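Local coordinates for protein endonuclease III (Geobacillus stearothermophilus, PDB 1ORN) that probably excises damaged pyrimidine bases from DNA as an iron-sulfur-containing glycosylase of the helix-hairpin-helix family, passing through a covalent enzyme-DNA intermediate, at residues 44-49 / 81-86; 60-65 / 69-74; 75-80 / 85-90. All coordinates share one frame; numbering follows the deposited sequence.

Contact 1 of 3, residues 44-49 / 81-86. With nucleotides of chain A; nucleotides of chain B.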
loop_
_atom_site.group_PDB
_atom_site.type_symbol
_atom_site.label_atom_id
_atom_site.label_comp_id
_atom_site.label_asym_id
_atom_site.label_seq_id
_atom_site.Cartn_x
_atom_site.Cartn_y
_atom_site.Cartn_z
ATOM N N ALA C 44 -2.681 -6.146 -4.055
ATOM C CA ALA C 44 -3.822 -6.256 -3.149
ATOM C C ALA C 44 -3.986 -7.684 -2.624
ATOM O O ALA C 44 -4.171 -8.615 -3.400
ATOM C CB ALA C 44 -5.103 -5.812 -3.859
ATOM N N GLN C 45 -3.921 -7.843 -1.304
ATOM C CA GLN C 45 -4.073 -9.160 -0.676
ATOM C C GLN C 45 -3.027 -10.177 -1.136
ATOM O O GLN C 45 -3.323 -11.371 -1.251
ATOM C CB GLN C 45 -5.474 -9.720 -0.956
ATOM C CG GLN C 45 -6.602 -8.757 -0.632
ATOM C CD GLN C 45 -6.565 -8.265 0.797
ATOM O OE1 GLN C 45 -6.531 -9.058 1.744
ATOM N NE2 GLN C 45 -6.579 -6.940 0.968
ATOM N N CYS C 46 -1.810 -9.703 -1.390
ATOM C CA CYS C 46 -0.711 -10.564 -1.829
ATOM C C CYS C 46 0.592 -10.015 -1.241
ATOM O O CYS C 46 0.686 -8.822 -0.935
ATOM C CB CYS C 46 -0.639 -10.577 -3.362
ATOM S SG CYS C 46 0.566 -11.746 -4.071
ATOM N N THR C 47 1.588 -10.880 -1.067
ATOM C CA THR C 47 2.874 -10.461 -0.514
ATOM C C THR C 47 3.763 -9.818 -1.580
ATOM O O THR C 47 3.702 -10.179 -2.758
ATOM C CB THR C 47 3.636 -11.662 0.094
ATOM O OG1 THR C 47 4.030 -12.557 -0.954
ATOM C CG2 THR C 47 2.748 -12.414 1.089
ATOM N N ASP C 48 4.586 -8.859 -1.164
ATOM C CA ASP C 48 5.492 -8.176 -2.084
ATOM C C ASP C 48 6.401 -9.181 -2.768
ATOM O O ASP C 48 6.618 -9.115 -3.980
ATOM C CB ASP C 48 6.346 -7.155 -1.336
ATOM C CG ASP C 48 5.549 -5.949 -0.888
ATOM O OD1 ASP C 48 6.095 -5.132 -0.118
ATOM O OD2 ASP C 48 4.379 -5.816 -1.308
ATOM N N ALA C 49 6.925 -10.119 -1.983
ATOM C CA ALA C 49 7.818 -11.139 -2.515
ATOM C C ALA C 49 7.223 -11.844 -3.730
ATOM O O ALA C 49 7.891 -12.001 -4.753
ATOM C CB ALA C 49 8.155 -12.159 -1.425
ATOM N N ARG C 81 -1.202 -16.070 -12.482
ATOM C CA ARG C 81 -1.885 -17.041 -11.629
ATOM C C ARG C 81 -1.351 -17.155 -10.200
ATOM O O ARG C 81 -2.131 -17.292 -9.260
ATOM C CB ARG C 81 -1.859 -18.425 -12.288
ATOM C CG ARG C 81 -2.535 -19.508 -11.462
ATOM C CD ARG C 81 -2.521 -20.857 -12.173
ATOM N NE ARG C 81 -3.086 -21.909 -11.331
ATOM C CZ ARG C 81 -2.513 -22.369 -10.221
ATOM N NH1 ARG C 81 -1.352 -21.872 -9.815
ATOM N NH2 ARG C 81 -3.106 -23.320 -9.510
ATOM N N SER C 82 -0.032 -17.094 -10.035
ATOM C CA SER C 82 0.585 -17.226 -8.716
ATOM C C SER C 82 0.287 -16.096 -7.733
ATOM O O SER C 82 0.591 -16.209 -6.546
ATOM C CB SER C 82 2.101 -17.386 -8.857
ATOM O OG SER C 82 2.416 -18.635 -9.449
ATOM N N ILE C 83 -0.299 -15.011 -8.227
ATOM C CA ILE C 83 -0.639 -13.868 -7.383
ATOM C C ILE C 83 -1.908 -14.157 -6.572
ATOM O O ILE C 83 -2.067 -13.681 -5.443
ATOM C CB ILE C 83 -0.896 -12.599 -8.253
ATOM C CG1 ILE C 83 0.384 -12.187 -8.992
ATOM C CG2 ILE C 83 -1.407 -11.455 -7.384
ATOM C CD1 ILE C 83 1.493 -11.695 -8.093
ATOM N N GLY C 84 -2.801 -14.953 -7.152
ATOM C CA GLY C 84 -4.061 -15.246 -6.496
ATOM C C GLY C 84 -5.037 -14.199 -7.002
ATOM O O GLY C 84 -4.604 -13.220 -7.618
ATOM N N LEU C 85 -6.335 -14.379 -6.759
ATOM C CA LEU C 85 -7.341 -13.421 -7.229
ATOM C C LEU C 85 -7.023 -13.063 -8.681
ATOM O O LEU C 85 -7.341 -11.963 -9.149
ATOM C CB LEU C 85 -7.310 -12.144 -6.369
ATOM C CG LEU C 85 -7.458 -12.301 -4.848
ATOM C CD1 LEU C 85 -7.482 -10.929 -4.181
ATOM C CD2 LEU C 85 -8.745 -13.050 -4.530
ATOM N N TYR C 86 -6.415 -14.011 -9.391
ATOM C CA TYR C 86 -5.980 -13.804 -10.770
ATOM C C TYR C 86 -7.038 -13.616 -11.843
ATOM O O TYR C 86 -6.764 -13.000 -12.876
ATOM C CB TYR C 86 -5.033 -14.928 -11.198
ATOM C CG TYR C 86 -5.677 -16.294 -11.272
ATOM C CD1 TYR C 86 -5.882 -17.056 -10.124
ATOM C CD2 TYR C 86 -6.083 -16.822 -12.497
ATOM C CE1 TYR C 86 -6.476 -18.313 -10.193
ATOM C CE2 TYR C 86 -6.677 -18.074 -12.578
ATOM C CZ TYR C 86 -6.869 -18.814 -11.425
ATOM O OH TYR C 86 -7.447 -20.060 -11.506
ATOM P P DG A 6 -10.504 -15.211 -8.557
ATOM O OP1 DG A 6 -9.976 -14.191 -9.507
ATOM O OP2 DG A 6 -11.383 -16.299 -9.060
ATOM O "O5'" DG A 6 -9.264 -15.866 -7.807
ATOM C "C5'" DG A 6 -9.372 -17.116 -7.121
ATOM C "C4'" DG A 6 -8.032 -17.478 -6.523
ATOM O "O4'" DG A 6 -7.631 -16.466 -5.566
ATOM C "C3'" DG A 6 -7.931 -18.809 -5.777
ATOM O "O3'" DG A 6 -6.602 -19.297 -5.972
ATOM C "C2'" DG A 6 -8.052 -18.387 -4.323
ATOM C "C1'" DG A 6 -7.250 -17.099 -4.355
ATOM N N9 DG A 6 -7.478 -16.160 -3.262
ATOM C C8 DG A 6 -8.634 -15.986 -2.541
ATOM N N7 DG A 6 -8.536 -15.053 -1.632
ATOM C C5 DG A 6 -7.235 -14.583 -1.759
ATOM C C6 DG A 6 -6.555 -13.562 -1.046
ATOM O O6 DG A 6 -6.982 -12.846 -0.136
ATOM N N1 DG A 6 -5.243 -13.412 -1.493
ATOM C C2 DG A 6 -4.662 -14.149 -2.501
ATOM N N2 DG A 6 -3.371 -13.864 -2.785
ATOM N N3 DG A 6 -5.290 -15.096 -3.177
ATOM C C4 DG A 6 -6.566 -15.260 -2.756
ATOM P P DG B 8 -3.394 -5.140 1.519
ATOM O OP1 DG B 8 -4.018 -4.714 2.794
ATOM O OP2 DG B 8 -3.027 -6.576 1.325
ATOM O "O5'" DG B 8 -4.348 -4.731 0.314
ATOM C "C5'" DG B 8 -5.127 -3.535 0.362
ATOM C "C4'" DG B 8 -5.949 -3.431 -0.899
ATOM O "O4'" DG B 8 -6.759 -4.620 -1.048
ATOM C "C3'" DG B 8 -6.902 -2.247 -1.026
ATOM O "O3'" DG B 8 -6.828 -1.834 -2.390
ATOM C "C2'" DG B 8 -8.258 -2.845 -0.670
ATOM C "C1'" DG B 8 -8.136 -4.284 -1.151
ATOM N N9 DG B 8 -8.875 -5.269 -0.366
ATOM C C8 DG B 8 -9.087 -5.268 0.991
ATOM N N7 DG B 8 -9.733 -6.326 1.408
ATOM C C5 DG B 8 -9.971 -7.062 0.255
ATOM C C6 DG B 8 -10.624 -8.319 0.077
ATOM O O6 DG B 8 -11.110 -9.064 0.933
ATOM N N1 DG B 8 -10.666 -8.688 -1.264
ATOM C C2 DG B 8 -10.138 -7.953 -2.300
ATOM N N2 DG B 8 -10.286 -8.473 -3.528
ATOM N N3 DG B 8 -9.512 -6.792 -2.144
ATOM C C4 DG B 8 -9.467 -6.412 -0.851
ATOM P P DA B 6 -1.361 -9.215 7.353
ATOM O OP1 DA B 6 -0.405 -8.399 8.140
ATOM O OP2 DA B 6 -2.784 -8.799 7.259
ATOM O "O5'" DA B 6 -0.766 -9.385 5.884
ATOM C "C5'" DA B 6 0.576 -9.840 5.706
ATOM C "C4'" DA B 6 0.886 -10.044 4.241
ATOM O "O4'" DA B 6 0.138 -11.165 3.717
ATOM C "C3'" DA B 6 0.578 -8.857 3.327
ATOM O "O3'" DA B 6 1.616 -8.749 2.355
ATOM C "C2'" DA B 6 -0.707 -9.280 2.634
ATOM C "C1'" DA B 6 -0.506 -10.782 2.513
ATOM N N9 DA B 6 -1.728 -11.577 2.397
ATOM C C8 DA B 6 -2.916 -11.400 3.062
ATOM N N7 DA B 6 -3.820 -12.302 2.775
ATOM C C5 DA B 6 -3.189 -13.127 1.855
ATOM C C6 DA B 6 -3.612 -14.280 1.169
ATOM N N6 DA B 6 -4.822 -14.832 1.316
ATOM N N1 DA B 6 -2.738 -14.859 0.318
ATOM C C2 DA B 6 -1.525 -14.312 0.175
ATOM N N3 DA B 6 -1.011 -13.237 0.765
ATOM C C4 DA B 6 -1.904 -12.684 1.604
HETATM O O HOH W 1 -3.993 -11.651 -4.668
#
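Q45 and L85 meet at one point, where the CB of Q45 faces the CD1 of L85 at 4.0 Å, and both reach into the DNA. The glutamine chain folds back at CG (chi2 -56°), which lays its amide beside the guanine nucleotide DG8 of chain B and lets NE2 donate to the sugar O4' at 3.1 Å in a nearly straight bond. An amide suits this place because it offers the sugar a neutral N-H, while CG and CD lie against the purine. L85 sets CG and CD2 against the purine of DG6 of chain A, CD2 coming within 3.5 Å of C5, as an apolar branch should against a base. The polar edge of that guanine is read by backbone: the O of Q45 accepts from both N1 (2.8 Å) and N2, and N2 also donates to the O of I83 at 3.0 Å. At G84 a CB would run into N3 of this base. The buried C46 and I83 pack together, V51 of helix 48-61 touching both. A chi1 of -174° turns SG away from the C46 nitrogen and to 3.9 Å from the CG2 of I83. Two loops inserted into the DNA together hold DG6 of chain A, consistent with its being the estranged guanine of an HhH-GPD glycosylase complex.

Contact 2 of 3, residues 60-65 / 69-74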
loop_
_atom_site.group_PDB
_atom_site.type_symbol
_atom_site.label_atom_id
_atom_site.label_comp_id
_atom_site.label_asym_id
_atom_site.label_seq_id
_atom_site.Cartn_x
_atom_site.Cartn_y
_atom_site.Cartn_z
ATOM N N GLU C 60 8.603 -8.300 -18.655
ATOM C CA GLU C 60 9.472 -8.547 -19.801
ATOM C C GLU C 60 8.573 -8.902 -20.974
ATOM O O GLU C 60 8.866 -8.565 -22.124
ATOM C CB GLU C 60 10.450 -9.690 -19.513
ATOM C CG GLU C 60 11.515 -9.320 -18.495
ATOM C CD GLU C 60 12.174 -7.989 -18.816
ATOM O OE1 GLU C 60 12.784 -7.869 -19.901
ATOM O OE2 GLU C 60 12.074 -7.059 -17.987
ATOM N N LYS C 61 7.466 -9.571 -20.669
ATOM C CA LYS C 61 6.500 -9.973 -21.684
ATOM C C LYS C 61 5.581 -8.819 -22.087
ATOM O O LYS C 61 5.272 -8.645 -23.267
ATOM C CB LYS C 61 5.654 -11.137 -21.170
ATOM C CG LYS C 61 4.594 -11.613 -22.150
ATOM C CD LYS C 61 3.975 -12.921 -21.683
ATOM C CE LYS C 61 2.936 -13.435 -22.666
ATOM N NZ LYS C 61 2.403 -14.760 -22.235
ATOM N N TYR C 62 5.151 -8.040 -21.099
ATOM C CA TYR C 62 4.266 -6.904 -21.330
ATOM C C TYR C 62 4.983 -5.619 -20.910
ATOM O O TYR C 62 5.533 -5.546 -19.810
ATOM C CB TYR C 62 2.986 -7.064 -20.503
ATOM C CG TYR C 62 2.249 -8.373 -20.701
ATOM C CD1 TYR C 62 1.306 -8.523 -21.720
ATOM C CD2 TYR C 62 2.478 -9.454 -19.854
ATOM C CE1 TYR C 62 0.605 -9.715 -21.884
ATOM C CE2 TYR C 62 1.787 -10.653 -20.012
ATOM C CZ TYR C 62 0.850 -10.776 -21.027
ATOM O OH TYR C 62 0.158 -11.957 -21.171
ATOM N N ARG C 63 4.973 -4.604 -21.770
ATOM C CA ARG C 63 5.647 -3.344 -21.453
ATOM C C ARG C 63 4.749 -2.124 -21.586
ATOM O O ARG C 63 5.059 -1.051 -21.059
ATOM C CB ARG C 63 6.857 -3.136 -22.368
ATOM C CG ARG C 63 7.879 -4.253 -22.360
ATOM C CD ARG C 63 9.147 -3.796 -23.066
ATOM N NE ARG C 63 10.043 -4.904 -23.381
ATOM C CZ ARG C 63 9.844 -5.769 -24.371
ATOM N NH1 ARG C 63 10.715 -6.750 -24.579
ATOM N NH2 ARG C 63 8.781 -5.651 -25.159
ATOM N N THR C 64 3.639 -2.286 -22.297
ATOM C CA THR C 64 2.724 -1.176 -22.521
ATOM C C THR C 64 1.290 -1.666 -22.392
ATOM O O THR C 64 1.034 -2.870 -22.425
ATOM C CB THR C 64 2.903 -0.613 -23.940
ATOM O OG1 THR C 64 2.378 -1.554 -24.881
ATOM C CG2 THR C 64 4.385 -0.399 -24.244
ATOM N N PRO C 65 0.335 -0.736 -22.247
ATOM C CA PRO C 65 -1.061 -1.163 -22.124
ATOM C C PRO C 65 -1.569 -1.943 -23.344
ATOM O O PRO C 65 -2.477 -2.764 -23.231
ATOM C CB PRO C 65 -1.808 0.154 -21.888
ATOM C CG PRO C 65 -0.917 1.193 -22.485
ATOM C CD PRO C 65 0.458 0.724 -22.103
ATOM N N ILE C 69 -3.791 -5.859 -23.564
ATOM C CA ILE C 69 -5.078 -6.036 -24.231
ATOM C C ILE C 69 -4.968 -6.799 -25.548
ATOM O O ILE C 69 -5.981 -7.069 -26.193
ATOM C CB ILE C 69 -5.768 -4.683 -24.522
ATOM C CG1 ILE C 69 -5.007 -3.921 -25.612
ATOM C CG2 ILE C 69 -5.833 -3.857 -23.256
ATOM C CD1 ILE C 69 -5.665 -2.614 -26.026
ATOM N N ALA C 70 -3.747 -7.154 -25.940
ATOM C CA ALA C 70 -3.529 -7.874 -27.193
ATOM C C ALA C 70 -3.585 -9.388 -27.024
ATOM O O ALA C 70 -3.666 -10.121 -28.006
ATOM C CB ALA C 70 -2.190 -7.475 -27.801
ATOM N N VAL C 71 -3.534 -9.856 -25.782
ATOM C CA VAL C 71 -3.580 -11.289 -25.522
ATOM C C VAL C 71 -4.948 -11.703 -25.001
ATOM O O VAL C 71 -5.710 -10.874 -24.500
ATOM C CB VAL C 71 -2.510 -11.709 -24.487
ATOM C CG1 VAL C 71 -1.124 -11.315 -24.987
ATOM C CG2 VAL C 71 -2.799 -11.060 -23.134
ATOM N N PRO C 72 -5.293 -12.992 -25.142
ATOM C CA PRO C 72 -6.597 -13.442 -24.650
ATOM C C PRO C 72 -6.593 -13.359 -23.129
ATOM O O PRO C 72 -5.549 -13.510 -22.501
ATOM C CB PRO C 72 -6.677 -14.883 -25.150
ATOM C CG PRO C 72 -5.852 -14.850 -26.404
ATOM C CD PRO C 72 -4.661 -14.033 -25.972
ATOM N N LEU C 73 -7.757 -13.117 -22.539
ATOM C CA LEU C 73 -7.854 -13.019 -21.089
ATOM C C LEU C 73 -7.268 -14.257 -20.405
ATOM O O LEU C 73 -6.554 -14.150 -19.404
ATOM C CB LEU C 73 -9.319 -12.830 -20.680
ATOM C CG LEU C 73 -9.605 -12.605 -19.194
ATOM C CD1 LEU C 73 -8.824 -11.395 -18.702
ATOM C CD2 LEU C 73 -11.096 -12.395 -18.982
ATOM N N GLU C 74 -7.557 -15.430 -20.959
ATOM C CA GLU C 74 -7.072 -16.691 -20.403
ATOM C C GLU C 74 -5.551 -16.760 -20.326
ATOM O O GLU C 74 -4.997 -17.384 -19.418
ATOM C CB GLU C 74 -7.584 -17.871 -21.236
ATOM C CG GLU C 74 -9.098 -17.927 -21.393
ATOM C CD GLU C 74 -9.647 -16.755 -22.189
ATOM O OE1 GLU C 74 -9.143 -16.503 -23.305
ATOM O OE2 GLU C 74 -10.587 -16.088 -21.700
#
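Y62 and V71 approach from opposite directions, the valine's two methyls meeting the outer end of the phenol. CG2 of V71 lies at the ring edge, near its plane, 3.7 Å from the OH of Y62, and CG1 is 3.9 Å from CE1. With chi1 at -54° the tyrosine ring is swung to the side away from its carbonyl carbon, and V71, at -58°, places CG1 likewise, leaving CG2 between its backbone nitrogen and carbonyl. A beta-branched residue suits the spot because both methyls can reach the CE1 and OH end of the ring. The hydroxyl is bonded to D79, while Y68 stacks on the ring. A phenylalanine here would probably keep much of the ring packing but leave D79 without its hydroxyl partner. Farther along, I69 N gives a weak hydrogen bond to P65 O at 3.4 Å, spanning four residues as in a helical turn, and the CG2 of I69 rests 3.5 Å from that same oxygen. P65 suits the first turn of a helix, where its missing N-H costs nothing. The arrangement is that of a short helix, 65-69, linking helices 48-61 and 73-79 in the all-helical HhH-GPD fold.

Contact 3 of 3, residues 75-80 / 85-90. With nucleotides of chain A.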
loop_
_atom_site.group_PDB
_atom_site.type_symbol
_atom_site.label_atom_id
_atom_site.label_comp_id
_atom_site.label_asym_id
_atom_site.label_seq_id
_atom_site.Cartn_x
_atom_site.Cartn_y
_atom_site.Cartn_z
ATOM N N GLU C 75 -4.877 -16.125 -21.279
ATOM C CA GLU C 75 -3.422 -16.132 -21.307
ATOM C C GLU C 75 -2.836 -15.271 -20.194
ATOM O O GLU C 75 -1.890 -15.680 -19.517
ATOM C CB GLU C 75 -2.916 -15.639 -22.667
ATOM C CG GLU C 75 -1.396 -15.684 -22.826
ATOM C CD GLU C 75 -0.939 -15.315 -24.228
ATOM O OE1 GLU C 75 0.289 -15.242 -24.458
ATOM O OE2 GLU C 75 -1.807 -15.101 -25.102
ATOM N N LEU C 76 -3.390 -14.077 -20.012
ATOM C CA LEU C 76 -2.903 -13.186 -18.965
ATOM C C LEU C 76 -3.185 -13.809 -17.595
ATOM O O LEU C 76 -2.382 -13.686 -16.667
ATOM C CB LEU C 76 -3.571 -11.809 -19.079
ATOM C CG LEU C 76 -3.158 -10.778 -18.019
ATOM C CD1 LEU C 76 -1.651 -10.521 -18.100
ATOM C CD2 LEU C 76 -3.929 -9.485 -18.227
ATOM N N GLU C 77 -4.324 -14.484 -17.473
ATOM C CA GLU C 77 -4.684 -15.132 -16.215
ATOM C C GLU C 77 -3.577 -16.080 -15.769
ATOM O O GLU C 77 -3.172 -16.077 -14.609
ATOM C CB GLU C 77 -5.992 -15.917 -16.358
ATOM C CG GLU C 77 -7.253 -15.060 -16.398
ATOM C CD GLU C 77 -8.532 -15.895 -16.398
ATOM O OE1 GLU C 77 -9.633 -15.306 -16.398
ATOM O OE2 GLU C 77 -8.437 -17.144 -16.396
ATOM N N GLN C 78 -3.084 -16.894 -16.697
ATOM C CA GLN C 78 -2.021 -17.837 -16.374
ATOM C C GLN C 78 -0.720 -17.131 -16.011
ATOM O O GLN C 78 -0.003 -17.563 -15.107
ATOM C CB GLN C 78 -1.781 -18.795 -17.546
ATOM C CG GLN C 78 -2.867 -19.845 -17.707
ATOM C CD GLN C 78 -3.157 -20.576 -16.405
ATOM O OE1 GLN C 78 -2.255 -21.141 -15.782
ATOM N NE2 GLN C 78 -4.419 -20.563 -15.986
ATOM N N ASP C 79 -0.426 -16.040 -16.710
ATOM C CA ASP C 79 0.795 -15.282 -16.462
ATOM C C ASP C 79 0.878 -14.697 -15.050
ATOM O O ASP C 79 1.975 -14.479 -14.538
ATOM C CB ASP C 79 0.931 -14.164 -17.501
ATOM C CG ASP C 79 1.395 -14.680 -18.852
ATOM O OD1 ASP C 79 1.282 -13.938 -19.850
ATOM O OD2 ASP C 79 1.885 -15.828 -18.910
ATOM N N ILE C 80 -0.273 -14.447 -14.427
ATOM C CA ILE C 80 -0.307 -13.888 -13.072
ATOM C C ILE C 80 -1.006 -14.818 -12.085
ATOM O O ILE C 80 -1.351 -14.412 -10.976
ATOM C CB ILE C 80 -1.049 -12.527 -13.029
ATOM C CG1 ILE C 80 -2.531 -12.723 -13.357
ATOM C CG2 ILE C 80 -0.406 -11.549 -13.992
ATOM C CD1 ILE C 80 -3.376 -11.470 -13.185
ATOM N N LEU C 85 -6.335 -14.379 -6.759
ATOM C CA LEU C 85 -7.341 -13.421 -7.229
ATOM C C LEU C 85 -7.023 -13.063 -8.681
ATOM O O LEU C 85 -7.341 -11.963 -9.149
ATOM C CB LEU C 85 -7.310 -12.144 -6.369
ATOM C CG LEU C 85 -7.458 -12.301 -4.848
ATOM C CD1 LEU C 85 -7.482 -10.929 -4.181
ATOM C CD2 LEU C 85 -8.745 -13.050 -4.530
ATOM N N TYR C 86 -6.415 -14.011 -9.391
ATOM C CA TYR C 86 -5.980 -13.804 -10.770
ATOM C C TYR C 86 -7.038 -13.616 -11.843
ATOM O O TYR C 86 -6.764 -13.000 -12.876
ATOM C CB TYR C 86 -5.033 -14.928 -11.198
ATOM C CG TYR C 86 -5.677 -16.294 -11.272
ATOM C CD1 TYR C 86 -5.882 -17.056 -10.124
ATOM C CD2 TYR C 86 -6.083 -16.822 -12.497
ATOM C CE1 TYR C 86 -6.476 -18.313 -10.193
ATOM C CE2 TYR C 86 -6.677 -18.074 -12.578
ATOM C CZ TYR C 86 -6.869 -18.814 -11.425
ATOM O OH TYR C 86 -7.447 -20.060 -11.506
ATOM N N ARG C 87 -8.238 -14.139 -11.629
ATOM C CA ARG C 87 -9.273 -13.976 -12.632
ATOM C C ARG C 87 -9.750 -12.531 -12.636
ATOM O O ARG C 87 -9.805 -11.892 -13.685
ATOM C CB ARG C 87 -10.442 -14.922 -12.366
ATOM C CG ARG C 87 -10.065 -16.390 -12.437
ATOM C CD ARG C 87 -11.284 -17.237 -12.749
ATOM N NE ARG C 87 -10.979 -18.664 -12.747
ATOM C CZ ARG C 87 -10.746 -19.375 -11.650
ATOM N NH1 ARG C 87 -10.786 -18.795 -10.455
ATOM N NH2 ARG C 87 -10.477 -20.671 -11.747
ATOM N N ASN C 88 -10.076 -12.009 -11.460
ATOM C CA ASN C 88 -10.532 -10.631 -11.371
ATOM C C ASN C 88 -9.417 -9.650 -11.725
ATOM O O ASN C 88 -9.654 -8.661 -12.415
ATOM C CB ASN C 88 -11.077 -10.329 -9.972
ATOM C CG ASN C 88 -12.404 -11.034 -9.696
ATOM O OD1 ASN C 88 -13.231 -11.189 -10.595
ATOM N ND2 ASN C 88 -12.614 -11.447 -8.454
ATOM N N LYS C 89 -8.199 -9.922 -11.272
ATOM C CA LYS C 89 -7.091 -9.018 -11.570
ATOM C C LYS C 89 -6.764 -8.965 -13.060
ATOM O O LYS C 89 -6.588 -7.879 -13.618
ATOM C CB LYS C 89 -5.861 -9.393 -10.733
ATOM C CG LYS C 89 -6.046 -9.022 -9.260
ATOM C CD LYS C 89 -4.897 -9.468 -8.367
ATOM C CE LYS C 89 -5.093 -8.924 -6.957
ATOM N NZ LYS C 89 -4.016 -9.357 -6.022
ATOM N N ALA C 90 -6.708 -10.123 -13.716
ATOM C CA ALA C 90 -6.424 -10.153 -15.147
ATOM C C ALA C 90 -7.494 -9.366 -15.902
ATOM O O ALA C 90 -7.178 -8.575 -16.795
ATOM C CB ALA C 90 -6.367 -11.599 -15.653
ATOM P P DG A 6 -10.504 -15.211 -8.557
ATOM O OP1 DG A 6 -9.976 -14.191 -9.507
ATOM O OP2 DG A 6 -11.383 -16.299 -9.060
ATOM O "O5'" DG A 6 -9.264 -15.866 -7.807
ATOM C "C5'" DG A 6 -9.372 -17.116 -7.121
ATOM C "C4'" DG A 6 -8.032 -17.478 -6.523
ATOM O "O4'" DG A 6 -7.631 -16.466 -5.566
ATOM C "C3'" DG A 6 -7.931 -18.809 -5.777
ATOM O "O3'" DG A 6 -6.602 -19.297 -5.972
ATOM C "C2'" DG A 6 -8.052 -18.387 -4.323
ATOM C "C1'" DG A 6 -7.250 -17.099 -4.355
ATOM N N9 DG A 6 -7.478 -16.160 -3.262
ATOM C C8 DG A 6 -8.634 -15.986 -2.541
ATOM N N7 DG A 6 -8.536 -15.053 -1.632
ATOM C C5 DG A 6 -7.235 -14.583 -1.759
ATOM C C6 DG A 6 -6.555 -13.562 -1.046
ATOM O O6 DG A 6 -6.982 -12.846 -0.136
ATOM N N1 DG A 6 -5.243 -13.412 -1.493
ATOM C C2 DG A 6 -4.662 -14.149 -2.501
ATOM N N2 DG A 6 -3.371 -13.864 -2.785
ATOM N N3 DG A 6 -5.290 -15.096 -3.177
ATOM C C4 DG A 6 -6.566 -15.260 -2.756
ATOM P P DC A 5 -15.903 -17.198 -5.327
ATOM O OP1 DC A 5 -16.341 -17.835 -6.594
ATOM O OP2 DC A 5 -15.585 -18.042 -4.147
ATOM O "O5'" DC A 5 -14.641 -16.279 -5.647
ATOM C "C5'" DC A 5 -14.759 -15.210 -6.579
ATOM C "C4'" DC A 5 -13.525 -14.339 -6.539
ATOM O "O4'" DC A 5 -13.511 -13.505 -5.352
ATOM C "C3'" DC A 5 -12.192 -15.095 -6.546
ATOM O "O3'" DC A 5 -11.282 -14.408 -7.405
ATOM C "C2'" DC A 5 -11.709 -14.948 -5.113
ATOM C "C1'" DC A 5 -12.201 -13.548 -4.818
ATOM N N1 DC A 5 -12.242 -13.126 -3.409
ATOM C C2 DC A 5 -11.803 -11.834 -3.100
ATOM O O2 DC A 5 -11.448 -11.086 -4.025
ATOM N N3 DC A 5 -11.778 -11.431 -1.813
ATOM C C4 DC A 5 -12.186 -12.256 -0.848
ATOM N N4 DC A 5 -12.128 -11.810 0.410
ATOM C C5 DC A 5 -12.665 -13.573 -1.131
ATOM C C6 DC A 5 -12.678 -13.962 -2.417
ATOM P P DT A 7 -6.349 -20.830 -6.376
ATOM O OP1 DT A 7 -7.021 -21.074 -7.679
ATOM O OP2 DT A 7 -6.678 -21.686 -5.206
ATOM O "O5'" DT A 7 -4.775 -20.864 -6.601
ATOM C "C5'" DT A 7 -4.160 -19.926 -7.479
ATOM C "C4'" DT A 7 -2.923 -19.332 -6.847
ATOM O "O4'" DT A 7 -3.270 -18.455 -5.743
ATOM C "C3'" DT A 7 -1.914 -20.340 -6.295
ATOM O "O3'" DT A 7 -0.605 -19.979 -6.739
ATOM C "C2'" DT A 7 -2.039 -20.191 -4.787
ATOM C "C1'" DT A 7 -2.432 -18.728 -4.633
ATOM N N1 DT A 7 -3.183 -18.400 -3.397
ATOM C C2 DT A 7 -2.710 -17.379 -2.590
ATOM O O2 DT A 7 -1.699 -16.744 -2.839
ATOM N N3 DT A 7 -3.475 -17.128 -1.473
ATOM C C4 DT A 7 -4.634 -17.776 -1.091
ATOM O O4 DT A 7 -5.222 -17.429 -0.069
ATOM C C5 DT A 7 -5.062 -18.843 -1.971
ATOM C C7 DT A 7 -6.294 -19.617 -1.625
ATOM C C6 DT A 7 -4.328 -19.095 -3.066
#
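E77 touches Y86, A90 and R87 in turn as its side chain runs along the start of helix 86-103. CB sits in the plane of the Y86 ring at its edge, 4.0 Å from CD2. CG, anti to the carbonyl carbon at chi1 -75°, presses on the CB of A90 at 3.6 Å, a closeness that the small alanine permits. Extended beyond CG, the chain carries OE1 to the CA of R87, 4.0 Å away. OE2 ends 4.7 Å from the NE of R87, the carboxylate and guanidinium planes 86° apart; the opposite charges are not in contact, although they may still attract. R87 spends its charge on the DNA instead: NH1 donates to OP2 of DG6 of chain A at 2.9 Å. Nearby, I80 fills the interior with CD1, 3.9 Å from the CB of A90. N88 N gives OP1 of the same phosphate a further bond of 2.9 Å, joined by a weak one from R87 N. These are two successive helices joined by a short loop, segments 75-79 and 86-90 inclined at 121°, the second with its N-terminus at a DNA phosphate.

How the contacts relate
All three contacts lie within the HhH-GPD range and on one side of the chain's centre. Contact 2 is nested in the chain between the two segments of contact 1 and closes before contact 3 opens; contacts 1 and 3 share L85 and Y86. Centres are about 10 Å apart for contacts 1 and 3, about 11 Å for 2 and 3, and about 18 Å for 1 and 2. K89 ties contact 3 to contact 1 by a probable hydrogen bond to A44 O, and D79 ties it to contact 2 through K61 and Y62. Contact 3 thus probably joins the DNA-holding loops to residues 60-65 and 69-74, whose nearest atom is about 10 Å from the DNA.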